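Local structure of uncharacterized protein (Archaeoglobus fulgidus, 3LOT) at residues A38-H52 against I75-G89. The protein probably cleaves 3-keto-5-aminohexanoate or a related beta-keto acid, as a zinc-dependent member of the beta-keto acid cleavage enzymes. Sequence-based numbering, arbitrary orientation.
Sequences AVKAAEAGAGMVHIH and IKKQSDVVINVTTGG. With ZN (zinc ion), chain P.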
loop_
_atom_site.group_PDB
_atom_site.type_symbol
_atom_site.label_atom_id
_atom_site.label_comp_id
_atom_site.label_asym_id
_atom_site.label_seq_id
_atom_site.Cartn_x
_atom_site.Cartn_y
_atom_site.Cartn_z
ATOM N N ALA D 38 32.498 12.003 -16.703
ATOM C CA ALA D 38 31.205 12.319 -17.293
ATOM C C ALA D 38 31.152 11.817 -18.764
ATOM O O ALA D 38 30.148 11.244 -19.187
ATOM C CB ALA D 38 30.937 13.807 -17.228
ATOM N N VAL D 39 32.225 12.074 -19.523
ATOM C CA VAL D 39 32.316 11.728 -20.962
ATOM C C VAL D 39 32.330 10.194 -21.091
ATOM O O VAL D 39 31.604 9.591 -21.915
ATOM C CB VAL D 39 33.509 12.427 -21.647
ATOM C CG1 VAL D 39 33.619 12.003 -23.111
ATOM C CG2 VAL D 39 33.350 13.957 -21.543
ATOM N N LYS D 40 33.100 9.535 -20.235
ATOM C CA LYS D 40 33.054 8.076 -20.194
ATOM C C LYS D 40 31.659 7.538 -19.842
ATOM O O LYS D 40 31.234 6.552 -20.410
ATOM C CB LYS D 40 34.098 7.529 -19.230
ATOM C CG LYS D 40 35.532 7.746 -19.788
ATOM C CD LYS D 40 36.638 7.359 -18.825
ATOM C CE LYS D 40 37.940 8.127 -19.171
ATOM N NZ LYS D 40 39.094 7.723 -18.326
ATOM N N ALA D 41 30.958 8.177 -18.915
ATOM C CA ALA D 41 29.633 7.713 -18.527
ATOM C C ALA D 41 28.616 7.825 -19.681
ATOM O O ALA D 41 27.822 6.889 -19.952
ATOM C CB ALA D 41 29.152 8.495 -17.284
ATOM N N ALA D 42 28.699 8.954 -20.389
ATOM C CA ALA D 42 27.921 9.191 -21.593
ATOM C C ALA D 42 28.125 8.129 -22.630
ATOM O O ALA D 42 27.179 7.630 -23.199
ATOM C CB ALA D 42 28.264 10.561 -22.185
ATOM N N GLU D 43 29.380 7.788 -22.879
ATOM C CA GLU D 43 29.725 6.805 -23.864
ATOM C C GLU D 43 29.269 5.418 -23.451
ATOM O O GLU D 43 29.026 4.586 -24.307
ATOM C CB GLU D 43 31.227 6.829 -24.116
ATOM C CG GLU D 43 31.651 8.098 -24.922
ATOM C CD GLU D 43 33.177 8.128 -25.217
ATOM O OE1 GLU D 43 33.837 7.093 -24.914
ATOM O OE2 GLU D 43 33.689 9.171 -25.736
ATOM N N ALA D 44 29.097 5.196 -22.153
ATOM C CA ALA D 44 28.550 3.937 -21.622
ATOM C C ALA D 44 27.006 3.856 -21.680
ATOM O O ALA D 44 26.422 2.844 -21.328
ATOM C CB ALA D 44 29.045 3.719 -20.173
ATOM N N GLY D 45 26.328 4.918 -22.094
ATOM C CA GLY D 45 24.873 4.891 -22.209
ATOM C C GLY D 45 24.116 5.893 -21.350
ATOM O O GLY D 45 22.908 5.965 -21.431
ATOM N N ALA D 46 24.820 6.669 -20.523
ATOM C CA ALA D 46 24.183 7.733 -19.737
ATOM C C ALA D 46 23.826 8.886 -20.629
ATOM O O ALA D 46 24.696 9.640 -21.118
ATOM C CB ALA D 46 25.076 8.235 -18.598
ATOM N N GLY D 47 22.533 9.056 -20.818
ATOM C CA GLY D 47 22.048 10.139 -21.632
ATOM C C GLY D 47 22.137 11.470 -20.908
ATOM O O GLY D 47 22.069 12.534 -21.564
HETATM N N MSE D 48 22.247 11.396 -19.576
HETATM C CA MSE D 48 22.392 12.561 -18.697
HETATM C C MSE D 48 23.472 12.311 -17.631
HETATM O O MSE D 48 23.582 11.213 -17.075
HETATM C CB MSE D 48 21.056 12.898 -18.017
HETATM C CG MSE D 48 21.013 14.303 -17.364
HETATM SE SE MSE D 48 19.220 15.079 -17.060
HETATM C CE MSE D 48 18.205 13.547 -16.365
ATOM N N VAL D 49 24.258 13.352 -17.366
ATOM C CA VAL D 49 25.214 13.351 -16.290
ATOM C C VAL D 49 24.862 14.440 -15.281
ATOM O O VAL D 49 24.447 15.556 -15.644
ATOM C CB VAL D 49 26.673 13.508 -16.781
ATOM C CG1 VAL D 49 27.058 12.316 -17.565
ATOM C CG2 VAL D 49 26.906 14.783 -17.555
ATOM N N HIS D 50 25.046 14.106 -14.011
ATOM C CA HIS D 50 24.780 15.038 -12.933
ATOM C C HIS D 50 26.078 15.499 -12.278
ATOM O O HIS D 50 26.838 14.682 -11.831
ATOM C CB HIS D 50 23.848 14.384 -11.939
ATOM C CG HIS D 50 23.525 15.248 -10.787
ATOM N ND1 HIS D 50 22.908 16.473 -10.928
ATOM C CD2 HIS D 50 23.765 15.089 -9.462
ATOM C CE1 HIS D 50 22.759 17.016 -9.734
ATOM N NE2 HIS D 50 23.244 16.185 -8.833
ATOM N N ILE D 51 26.305 16.817 -12.273
ATOM C CA ILE D 51 27.610 17.414 -11.952
ATOM C C ILE D 51 27.594 18.255 -10.654
ATOM O O ILE D 51 26.730 19.134 -10.490
ATOM C CB ILE D 51 28.132 18.301 -13.142
ATOM C CG1 ILE D 51 28.321 17.448 -14.427
ATOM C CG2 ILE D 51 29.428 19.065 -12.773
ATOM C CD1 ILE D 51 29.170 16.174 -14.287
ATOM N N HIS D 52 28.499 17.920 -9.737
ATOM C CA HIS D 52 28.976 18.816 -8.680
ATOM C C HIS D 52 30.428 19.254 -8.952
ATOM O O HIS D 52 31.174 18.574 -9.649
ATOM C CB HIS D 52 29.020 18.123 -7.324
ATOM C CG HIS D 52 27.681 17.768 -6.750
ATOM N ND1 HIS D 52 27.304 18.125 -5.465
ATOM C CD2 HIS D 52 26.650 17.058 -7.261
ATOM C CE1 HIS D 52 26.089 17.674 -5.228
ATOM N NE2 HIS D 52 25.669 17.033 -6.302
ATOM N N ILE D 75 33.089 19.211 -20.744
ATOM C CA ILE D 75 32.245 18.051 -21.091
ATOM C C ILE D 75 31.585 18.319 -22.463
ATOM O O ILE D 75 31.608 17.462 -23.396
ATOM C CB ILE D 75 31.152 17.741 -20.040
ATOM C CG1 ILE D 75 31.769 17.300 -18.706
ATOM C CG2 ILE D 75 30.237 16.590 -20.549
ATOM C CD1 ILE D 75 30.794 17.372 -17.517
ATOM N N LYS D 76 31.029 19.517 -22.613
ATOM C CA LYS D 76 30.298 19.877 -23.867
ATOM C C LYS D 76 31.188 19.816 -25.129
ATOM O O LYS D 76 30.714 19.448 -26.191
ATOM C CB LYS D 76 29.637 21.257 -23.713
ATOM C CG LYS D 76 28.862 21.788 -24.910
ATOM C CD LYS D 76 28.249 23.117 -24.516
ATOM C CE LYS D 76 27.746 23.925 -25.670
ATOM N NZ LYS D 76 28.889 24.318 -26.497
ATOM N N LYS D 77 32.470 20.161 -24.995
ATOM C CA LYS D 77 33.419 19.981 -26.090
ATOM C C LYS D 77 33.505 18.549 -26.591
ATOM O O LYS D 77 33.676 18.326 -27.782
ATOM C CB LYS D 77 34.827 20.386 -25.674
ATOM C CG LYS D 77 35.061 21.864 -25.718
ATOM C CD LYS D 77 36.501 22.163 -25.307
ATOM C CE LYS D 77 36.637 23.615 -24.916
ATOM N NZ LYS D 77 38.026 23.894 -24.484
ATOM N N GLN D 78 33.445 17.588 -25.676
ATOM C CA GLN D 78 33.613 16.183 -26.020
ATOM C C GLN D 78 32.301 15.424 -26.242
ATOM O O GLN D 78 32.297 14.386 -26.912
ATOM C CB GLN D 78 34.392 15.468 -24.923
ATOM C CG GLN D 78 35.786 16.026 -24.723
ATOM C CD GLN D 78 36.546 15.180 -23.768
ATOM O OE1 GLN D 78 36.573 13.983 -23.913
ATOM N NE2 GLN D 78 37.147 15.792 -22.762
ATOM N N SER D 79 31.187 15.911 -25.703
ATOM C CA SER D 79 29.984 15.087 -25.693
ATOM C C SER D 79 28.715 15.899 -25.811
ATOM O O SER D 79 28.677 17.046 -25.360
ATOM C CB SER D 79 29.970 14.263 -24.394
ATOM O OG SER D 79 28.758 13.537 -24.284
ATOM N N ASP D 80 27.681 15.309 -26.422
ATOM C CA ASP D 80 26.343 15.919 -26.467
ATOM C C ASP D 80 25.455 15.537 -25.267
ATOM O O ASP D 80 24.282 15.875 -25.218
ATOM C CB ASP D 80 25.626 15.663 -27.814
ATOM C CG ASP D 80 25.236 14.222 -28.042
ATOM O OD1 ASP D 80 25.722 13.345 -27.315
ATOM O OD2 ASP D 80 24.432 13.954 -28.988
ATOM N N VAL D 81 26.031 14.823 -24.315
ATOM C CA VAL D 81 25.327 14.466 -23.094
ATOM C C VAL D 81 24.610 15.652 -22.470
ATOM O O VAL D 81 25.110 16.792 -22.515
ATOM C CB VAL D 81 26.307 13.858 -22.049
ATOM C CG1 VAL D 81 27.250 14.928 -21.486
ATOM C CG2 VAL D 81 25.529 13.127 -20.937
ATOM N N VAL D 82 23.427 15.395 -21.899
ATOM C CA VAL D 82 22.718 16.422 -21.142
ATOM C C VAL D 82 23.450 16.641 -19.793
ATOM O O VAL D 82 23.714 15.698 -19.041
ATOM C CB VAL D 82 21.205 16.079 -20.941
ATOM C CG1 VAL D 82 20.487 17.160 -20.124
ATOM C CG2 VAL D 82 20.488 15.914 -22.321
ATOM N N ILE D 83 23.836 17.887 -19.546
ATOM C CA ILE D 83 24.617 18.246 -18.365
ATOM C C ILE D 83 23.686 18.863 -17.329
ATOM O O ILE D 83 23.174 20.006 -17.488
ATOM C CB ILE D 83 25.765 19.233 -18.714
ATOM C CG1 ILE D 83 26.693 18.633 -19.808
ATOM C CG2 ILE D 83 26.477 19.618 -17.406
ATOM C CD1 ILE D 83 27.627 19.634 -20.519
ATOM N N ASN D 84 23.379 18.066 -16.325
ATOM C CA ASN D 84 22.499 18.449 -15.209
ATOM C C ASN D 84 23.383 18.948 -14.069
ATOM O O ASN D 84 24.208 18.182 -13.557
ATOM C CB ASN D 84 21.718 17.188 -14.776
ATOM C CG ASN D 84 20.776 17.416 -13.570
ATOM O OD1 ASN D 84 21.132 18.105 -12.628
ATOM N ND2 ASN D 84 19.596 16.759 -13.578
ATOM N N VAL D 85 23.162 20.190 -13.646
ATOM C CA VAL D 85 23.962 20.829 -12.599
ATOM C C VAL D 85 23.235 20.824 -11.234
ATOM O O VAL D 85 22.031 21.031 -11.164
ATOM C CB VAL D 85 24.261 22.273 -13.023
ATOM C CG1 VAL D 85 25.169 22.946 -12.035
ATOM C CG2 VAL D 85 24.869 22.259 -14.411
ATOM N N THR D 86 23.970 20.601 -10.152
ATOM C CA THR D 86 23.373 20.672 -8.835
ATOM C C THR D 86 23.212 22.126 -8.395
ATOM O O THR D 86 24.012 23.003 -8.711
ATOM C CB THR D 86 24.208 19.953 -7.804
ATOM O OG1 THR D 86 23.467 19.867 -6.585
ATOM C CG2 THR D 86 25.528 20.728 -7.557
ATOM N N THR D 87 22.117 22.376 -7.705
ATOM C CA THR D 87 21.978 23.542 -6.852
ATOM C C THR D 87 21.826 23.083 -5.406
ATOM O O THR D 87 21.571 23.912 -4.539
ATOM C CB THR D 87 20.742 24.428 -7.219
ATOM O OG1 THR D 87 19.528 23.752 -6.882
ATOM C CG2 THR D 87 20.727 24.763 -8.682
ATOM N N GLY D 88 21.968 21.776 -5.157
ATOM C CA GLY D 88 21.924 21.206 -3.793
ATOM C C GLY D 88 23.312 21.123 -3.158
ATOM O O GLY D 88 23.469 21.296 -1.942
ATOM N N GLY D 89 24.328 20.857 -3.991
ATOM C CA GLY D 89 25.731 20.891 -3.586
ATOM C C GLY D 89 26.108 22.093 -2.737
ATOM O O GLY D 89 25.939 23.216 -3.156
HETATM ZN ZN ZN P . 23.761 15.722 -6.502
HETATM O O HOH W 1 31.744 11.510 -26.698
#
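Two neighbouring parallel strands of the TIM-barrel wall meet here, and at their C-terminal ends His50, His52 and Thr86 come together beside the zinc ion. Backbone bonds set the register, Val49 opposite Ile83 and Ile51 opposite Val85: Val49 N gives a hydrogen bond to Val82 O (2.9 Å), and Asn84 N and Ile51 N continue the pattern through Val49 O and Asn84 O. His50 binds zinc through NE2 at 2.4 Å, and its other nitrogen is held in turn, ND1 donating to Asn84 OD1 at 3.0 Å in a bent bond (142° at the hydrogen). That oxygen lies near the imidazole plane, yet ND1 sits above the amide plane of Asn84, the two planes standing 89° apart. Asn84 is thus a second-shell residue that probably helps set the rotation of the ring. His52 coordinates the metal through NE2 (2.3 Å), Glu262 joins both histidines on the zinc, and Thr86 CG2 stands 3.7 Å from the His52 ring centroid, a CH-pi contact over one face. With OG1 anti to the backbone N (chi1 -170°) and CG2 between N and the carbonyl carbon, the methyl sits over that ring while OG1 accepts from Gly88 N, an ST turn, and from Gly89 N, an ST motif. A glycine in place of Thr86 would probably leave that face of His52 without its methyl cover and the turn at Gly88 and Gly89 without its acceptor. On the opposite side of the sheet from His50 and Asn84, Ile51 CD1 meets Ile75 CD1 tip to tip at 3.8 Å, and Ala38 CB packs on the same methyl. Helices 31-43 and 65-78 therefore lie outside the barrel, whose wall continues through strands 7-13 and 111-115.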